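Local coordinates for putative uncharacterized protein (Thermococcus onnurineus, PDB 3UEB) that is of unknown function, a small two-layer alpha and beta protein of the UPF0440 (DUF3194) family that assembles as a dimer, at residues G4-R9 and E67-V72; E21-I26 and M54-E59. All blocks are in the same frame, centred on the assembly; numbering follows the deposited sequence.

Overall arrangement
Both contacts reach one antiparallel sheet, ordered 6-14, 63-71, 49-56, whose inner face is covered by helices 20-41 and 80-104. Contact 1 (4-9 with 67-72) zips the edge strand 6-14 (edge within this chain) to the central strand 63-71, whereas contact 2 (21-26 with 54-59) packs the beginning of helix 20-41 on the end of strand 49-56, at the other border of the sheet within this chain. Their centres lie 23 Å apart, on opposite sides of the chain's centre, and their nearest atoms are about 5 Å apart without touching. Contact 2 is nested in the loop that contact 1 closes. The second subunit touches contact 2 but not contact 1.

Contact 1 of 2, residues G4-R9 and E67-V72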
loop_
_atom_site.group_PDB
_atom_site.type_symbol
_atom_site.label_atom_id
_atom_site.label_comp_id
_atom_site.label_asym_id
_atom_site.label_seq_id
_atom_site.Cartn_x
_atom_site.Cartn_y
_atom_site.Cartn_z
ATOM N N GLY A 4 17.006 16.233 7.762
ATOM C CA GLY A 4 17.697 14.912 7.735
ATOM C C GLY A 4 16.931 13.814 8.453
ATOM O O GLY A 4 17.429 12.697 8.606
ATOM N N SER A 5 15.716 14.115 8.893
ATOM C CA SER A 5 14.920 13.119 9.596
ATOM C C SER A 5 13.907 12.397 8.704
ATOM O O SER A 5 13.232 11.466 9.151
ATOM C CB SER A 5 14.208 13.767 10.787
ATOM O OG SER A 5 15.149 14.207 11.757
ATOM N N SER A 6 13.814 12.811 7.444
ATOM C CA SER A 6 12.871 12.186 6.520
ATOM C C SER A 6 13.323 12.182 5.061
ATOM O O SER A 6 14.165 12.981 4.637
ATOM C CB SER A 6 11.515 12.881 6.597
ATOM O OG SER A 6 11.555 14.088 5.862
ATOM N N GLY A 7 12.736 11.272 4.298
ATOM C CA GLY A 7 13.060 11.153 2.895
ATOM C C GLY A 7 11.804 10.841 2.112
ATOM O O GLY A 7 10.859 10.228 2.627
ATOM N N LYS A 8 11.800 11.273 0.857
ATOM C CA LYS A 8 10.675 11.063 -0.034
ATOM C C LYS A 8 11.217 10.486 -1.333
ATOM O O LYS A 8 12.327 10.820 -1.759
ATOM C CB LYS A 8 9.974 12.392 -0.295
ATOM C CG LYS A 8 8.478 12.362 -0.046
ATOM C CD LYS A 8 7.689 11.998 -1.299
ATOM C CE LYS A 8 7.746 13.124 -2.325
ATOM N NZ LYS A 8 6.816 12.893 -3.470
ATOM N N ARG A 9 10.433 9.618 -1.961
ATOM C CA ARG A 9 10.850 8.999 -3.206
ATOM C C ARG A 9 9.639 8.599 -4.040
ATOM O O ARG A 9 8.699 7.989 -3.526
ATOM C CB ARG A 9 11.701 7.767 -2.899
ATOM C CG ARG A 9 12.331 7.127 -4.110
ATOM C CD ARG A 9 13.243 8.105 -4.829
ATOM N NE ARG A 9 14.103 7.420 -5.789
ATOM C CZ ARG A 9 15.105 6.615 -5.450
ATOM N NH1 ARG A 9 15.834 6.030 -6.393
ATOM N NH2 ARG A 9 15.387 6.407 -4.168
ATOM N N GLU A 67 5.070 5.598 -4.218
ATOM C CA GLU A 67 5.559 6.748 -3.495
ATOM C C GLU A 67 5.948 6.322 -2.091
ATOM O O GLU A 67 5.157 5.701 -1.379
ATOM C CB GLU A 67 4.484 7.828 -3.457
ATOM C CG GLU A 67 4.970 9.150 -2.904
ATOM C CD GLU A 67 4.077 10.306 -3.316
ATOM O OE1 GLU A 67 4.328 11.438 -2.845
ATOM O OE2 GLU A 67 3.132 10.076 -4.113
ATOM N N VAL A 68 7.178 6.647 -1.703
ATOM C CA VAL A 68 7.678 6.290 -0.383
ATOM C C VAL A 68 7.989 7.531 0.445
ATOM O O VAL A 68 8.587 8.487 -0.055
ATOM C CB VAL A 68 8.986 5.457 -0.472
ATOM C CG1 VAL A 68 9.308 4.851 0.889
ATOM C CG2 VAL A 68 8.858 4.381 -1.526
ATOM N N TYR A 69 7.565 7.519 1.704
ATOM C CA TYR A 69 7.850 8.614 2.616
ATOM C C TYR A 69 8.274 7.955 3.920
ATOM O O TYR A 69 7.578 7.085 4.441
ATOM C CB TYR A 69 6.626 9.505 2.861
ATOM C CG TYR A 69 6.876 10.539 3.945
ATOM C CD1 TYR A 69 7.612 11.694 3.681
ATOM C CD2 TYR A 69 6.441 10.326 5.254
ATOM C CE1 TYR A 69 7.909 12.606 4.693
ATOM C CE2 TYR A 69 6.736 11.232 6.270
ATOM C CZ TYR A 69 7.468 12.368 5.983
ATOM O OH TYR A 69 7.756 13.275 6.978
ATOM N N LEU A 70 9.422 8.366 4.443
ATOM C CA LEU A 70 9.938 7.777 5.670
ATOM C C LEU A 70 10.497 8.845 6.578
ATOM O O LEU A 70 11.218 9.734 6.133
ATOM C CB LEU A 70 11.030 6.750 5.347
ATOM C CG LEU A 70 11.743 6.088 6.532
ATOM C CD1 LEU A 70 10.711 5.479 7.486
ATOM C CD2 LEU A 70 12.692 5.008 6.018
ATOM N N GLU A 71 10.165 8.736 7.857
ATOM C CA GLU A 71 10.614 9.693 8.846
ATOM C C GLU A 71 11.103 8.974 10.099
ATOM O O GLU A 71 10.468 8.033 10.576
ATOM C CB GLU A 71 9.451 10.620 9.200
ATOM C CG GLU A 71 9.842 11.924 9.864
ATOM C CD GLU A 71 8.634 12.736 10.281
ATOM O OE1 GLU A 71 7.660 12.799 9.500
ATOM O OE2 GLU A 71 8.659 13.317 11.384
ATOM N N VAL A 72 12.245 9.407 10.619
ATOM C CA VAL A 72 12.785 8.826 11.844
ATOM C C VAL A 72 12.848 9.961 12.872
ATOM O O VAL A 72 12.772 11.132 12.501
ATOM C CB VAL A 72 14.209 8.239 11.629
ATOM C CG1 VAL A 72 14.173 7.173 10.551
ATOM C CG2 VAL A 72 15.185 9.343 11.256
#
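Ser5 O receives Val72 N at 2.7 Å, a bond just beyond the ladder that pairs Ser6 with Glu71 through to Arg9 with Val68. The axes of strands 6-9 and 67-71 approach to 4.7 Å, their directions 176° apart. The tight part is this backbone ladder: buried Gly7 gives its N to Leu70 O at 2.8 Å and accepts Leu70 N, and Val68 N reaches Arg9 O at 2.7 Å. Val68 and Leu70, branched and apolar, are buried against helix 20-41, Leu70 also meeting helix 80-104, where Arg9 pairs with Asp85.

The face of Lys8, Tyr69 and Glu71 is looser and more exposed. CG of Tyr69 stands anti to the backbone N (chi1 173°), laying the rigid ring beside Ser6 and sending its OH, 3.8 Å from Ser6 CB, to Glu71 OE1 at 2.6 Å. Lys8 CG meets the ring edge, 3.9 Å from Tyr69 CD1, and the long, flexible lysine bends to bring NZ above the carboxylate plane, 2.9 Å from Glu67 OE1. A leucine in place of Tyr69 would probably leave the Glu71 carboxylate without its hydroxyl donor and freer to turn. Backbone bonds thus supply the grip, the inner face apolar burial, the outer one charge pairing.

Contact 2 of 2, residues E21-I26 and M54-E59; sequences EQLIEI and MRINRE
Leu23 and Ile24 on the helix meet Ile56 on the strand through methyl groups, with no hydrogen bond between the segments. Helix 21-26 and strand 54-56 run nearly antiparallel, at 172°, with their axes 9.1 Å apart, a spacing bridged by side chains from both segments.

Leu23 CB points toward the strand and, like CG, serves as a spacer with no partner on the strand segment within 4.2 Å. At the fork, CD2 lies 4.0 Å from Ile56 CG2 and 3.9 Å from Arg58 NH2, while CD1 lies 3.8 Å from that same NH2. Both methyls lie obliquely beside the guanidinium, whose polar atoms bond elsewhere, NE to Asp63 and NH1 to Leu18 O.

With CG1 anti to the carbonyl carbon (chi1 -75°), Ile56 has its CG2 anti to the backbone N, and this is the methyl both helix residues share. Ile24 CD1 reaches it at 4.0 Å, the two isoleucines crossing at about a right angle. Beta-branched isoleucine suits the strand, where its CG2 branch, set close to the backbone, meets the helix.

Around this layer, Leu64 of strand 63-71 adjoins Ile56, and Ile26, nearly one turn on from Leu23, packs on Val95 and Leu99 of helix 80-104. Met54 to Ile56 pair in an antiparallel ladder with a strand of the second subunit, continuing the sheet across the dimer interface, where Phe39 of that subunit packs on Ile24.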
loop_
_atom_site.group_PDB
_atom_site.type_symbol
_atom_site.label_atom_id
_atom_site.label_comp_id
_atom_site.label_asym_id
_atom_site.label_seq_id
_atom_site.Cartn_x
_atom_site.Cartn_y
_atom_site.Cartn_z
ATOM N N GLU A 21 -4.641 -6.978 -13.900
ATOM C CA GLU A 21 -4.677 -7.754 -12.665
ATOM C C GLU A 21 -3.261 -8.001 -12.134
ATOM O O GLU A 21 -2.982 -7.799 -10.947
ATOM C CB GLU A 21 -5.382 -9.089 -12.899
ATOM C CG GLU A 21 -5.153 -10.102 -11.796
ATOM C CD GLU A 21 -5.973 -11.362 -11.984
ATOM O OE1 GLU A 21 -5.907 -11.965 -13.075
ATOM O OE2 GLU A 21 -6.682 -11.754 -11.036
ATOM N N GLN A 22 -2.366 -8.444 -13.015
ATOM C CA GLN A 22 -0.989 -8.705 -12.617
ATOM C C GLN A 22 -0.324 -7.399 -12.192
ATOM O O GLN A 22 0.666 -7.400 -11.469
ATOM C CB GLN A 22 -0.218 -9.347 -13.773
ATOM C CG GLN A 22 -0.832 -10.653 -14.259
ATOM C CD GLN A 22 -0.141 -11.194 -15.490
ATOM O OE1 GLN A 22 0.191 -10.443 -16.405
ATOM N NE2 GLN A 22 0.069 -12.502 -15.526
ATOM N N LEU A 23 -0.885 -6.285 -12.643
ATOM C CA LEU A 23 -0.363 -4.972 -12.299
ATOM C C LEU A 23 -0.598 -4.728 -10.806
ATOM O O LEU A 23 0.266 -4.186 -10.109
ATOM C CB LEU A 23 -1.076 -3.907 -13.132
ATOM C CG LEU A 23 -0.292 -2.667 -13.554
ATOM C CD1 LEU A 23 0.984 -3.082 -14.300
ATOM C CD2 LEU A 23 -1.172 -1.817 -14.452
ATOM N N ILE A 24 -1.774 -5.122 -10.326
ATOM C CA ILE A 24 -2.130 -4.974 -8.914
ATOM C C ILE A 24 -1.176 -5.831 -8.083
ATOM O O ILE A 24 -0.624 -5.376 -7.080
ATOM C CB ILE A 24 -3.602 -5.439 -8.646
ATOM C CG1 ILE A 24 -4.580 -4.303 -8.953
ATOM C CG2 ILE A 24 -3.774 -5.896 -7.201
ATOM C CD1 ILE A 24 -4.638 -3.915 -10.408
ATOM N N GLU A 25 -0.991 -7.072 -8.516
ATOM C CA GLU A 25 -0.107 -8.006 -7.833
ATOM C C GLU A 25 1.314 -7.437 -7.715
ATOM O O GLU A 25 1.941 -7.516 -6.658
ATOM C CB GLU A 25 -0.063 -9.324 -8.605
ATOM C CG GLU A 25 0.647 -10.453 -7.892
ATOM C CD GLU A 25 0.959 -11.605 -8.830
ATOM O OE1 GLU A 25 0.096 -11.950 -9.668
ATOM O OE2 GLU A 25 2.068 -12.169 -8.730
ATOM N N ILE A 26 1.819 -6.875 -8.810
ATOM C CA ILE A 26 3.161 -6.311 -8.811
ATOM C C ILE A 26 3.215 -5.048 -7.960
ATOM O O ILE A 26 4.187 -4.815 -7.244
ATOM C CB ILE A 26 3.631 -5.983 -10.248
ATOM C CG1 ILE A 26 3.799 -7.283 -11.039
ATOM C CG2 ILE A 26 4.949 -5.202 -10.207
ATOM C CD1 ILE A 26 4.835 -8.228 -10.454
ATOM N N MET A 54 0.766 2.971 -3.541
ATOM C CA MET A 54 0.818 2.306 -4.835
ATOM C C MET A 54 -0.344 2.908 -5.617
ATOM O O MET A 54 -1.460 3.040 -5.095
ATOM C CB MET A 54 0.664 0.780 -4.729
ATOM C CG MET A 54 -0.763 0.252 -4.604
ATOM S SD MET A 54 -0.818 -1.540 -4.772
ATOM C CE MET A 54 -0.264 -1.986 -3.156
ATOM N N ARG A 55 -0.068 3.308 -6.851
ATOM C CA ARG A 55 -1.084 3.892 -7.711
ATOM C C ARG A 55 -1.131 3.117 -9.026
ATOM O O ARG A 55 -0.135 3.044 -9.743
ATOM C CB ARG A 55 -0.759 5.363 -7.996
ATOM C CG ARG A 55 -1.723 6.023 -8.979
ATOM C CD ARG A 55 -1.240 7.399 -9.431
ATOM N NE ARG A 55 -2.179 8.030 -10.359
ATOM C CZ ARG A 55 -1.927 9.142 -11.049
ATOM N NH1 ARG A 55 -2.849 9.642 -11.866
ATOM N NH2 ARG A 55 -0.753 9.752 -10.929
ATOM N N ILE A 56 -2.282 2.528 -9.334
ATOM C CA ILE A 56 -2.430 1.777 -10.576
ATOM C C ILE A 56 -3.359 2.542 -11.514
ATOM O O ILE A 56 -4.515 2.815 -11.188
ATOM C CB ILE A 56 -2.993 0.348 -10.329
ATOM C CG1 ILE A 56 -1.903 -0.563 -9.743
ATOM C CG2 ILE A 56 -3.485 -0.260 -11.639
ATOM C CD1 ILE A 56 -1.526 -0.263 -8.310
ATOM N N ASN A 57 -2.838 2.895 -12.682
ATOM C CA ASN A 57 -3.610 3.642 -13.661
ATOM C C ASN A 57 -2.965 3.466 -15.033
ATOM O O ASN A 57 -2.140 4.280 -15.455
ATOM C CB ASN A 57 -3.632 5.125 -13.279
ATOM C CG ASN A 57 -4.570 5.939 -14.147
ATOM O OD1 ASN A 57 -4.790 5.617 -15.323
ATOM N ND2 ASN A 57 -5.120 7.010 -13.579
ATOM N N ARG A 58 -3.348 2.402 -15.728
ATOM C CA ARG A 58 -2.798 2.112 -17.046
ATOM C C ARG A 58 -3.130 3.141 -18.130
ATOM O O ARG A 58 -2.349 3.350 -19.052
ATOM C CB ARG A 58 -3.253 0.723 -17.503
ATOM C CG ARG A 58 -2.924 0.423 -18.963
ATOM C CD ARG A 58 -2.722 -1.069 -19.196
ATOM N NE ARG A 58 -1.501 -1.559 -18.557
ATOM C CZ ARG A 58 -1.158 -2.842 -18.495
ATOM N NH1 ARG A 58 -1.947 -3.769 -19.028
ATOM N NH2 ARG A 58 -0.018 -3.201 -17.917
ATOM N N GLU A 59 -4.277 3.798 -18.023
ATOM C CA GLU A 59 -4.652 4.764 -19.044
ATOM C C GLU A 59 -4.067 6.167 -18.956
ATOM O O GLU A 59 -4.028 6.875 -19.960
ATOM C CB GLU A 59 -6.172 4.847 -19.146
ATOM C CG GLU A 59 -6.770 3.636 -19.847
ATOM C CD GLU A 59 -7.821 4.016 -20.864
ATOM O OE1 GLU A 59 -8.912 4.455 -20.444
ATOM O OE2 GLU A 59 -7.552 3.886 -22.082
#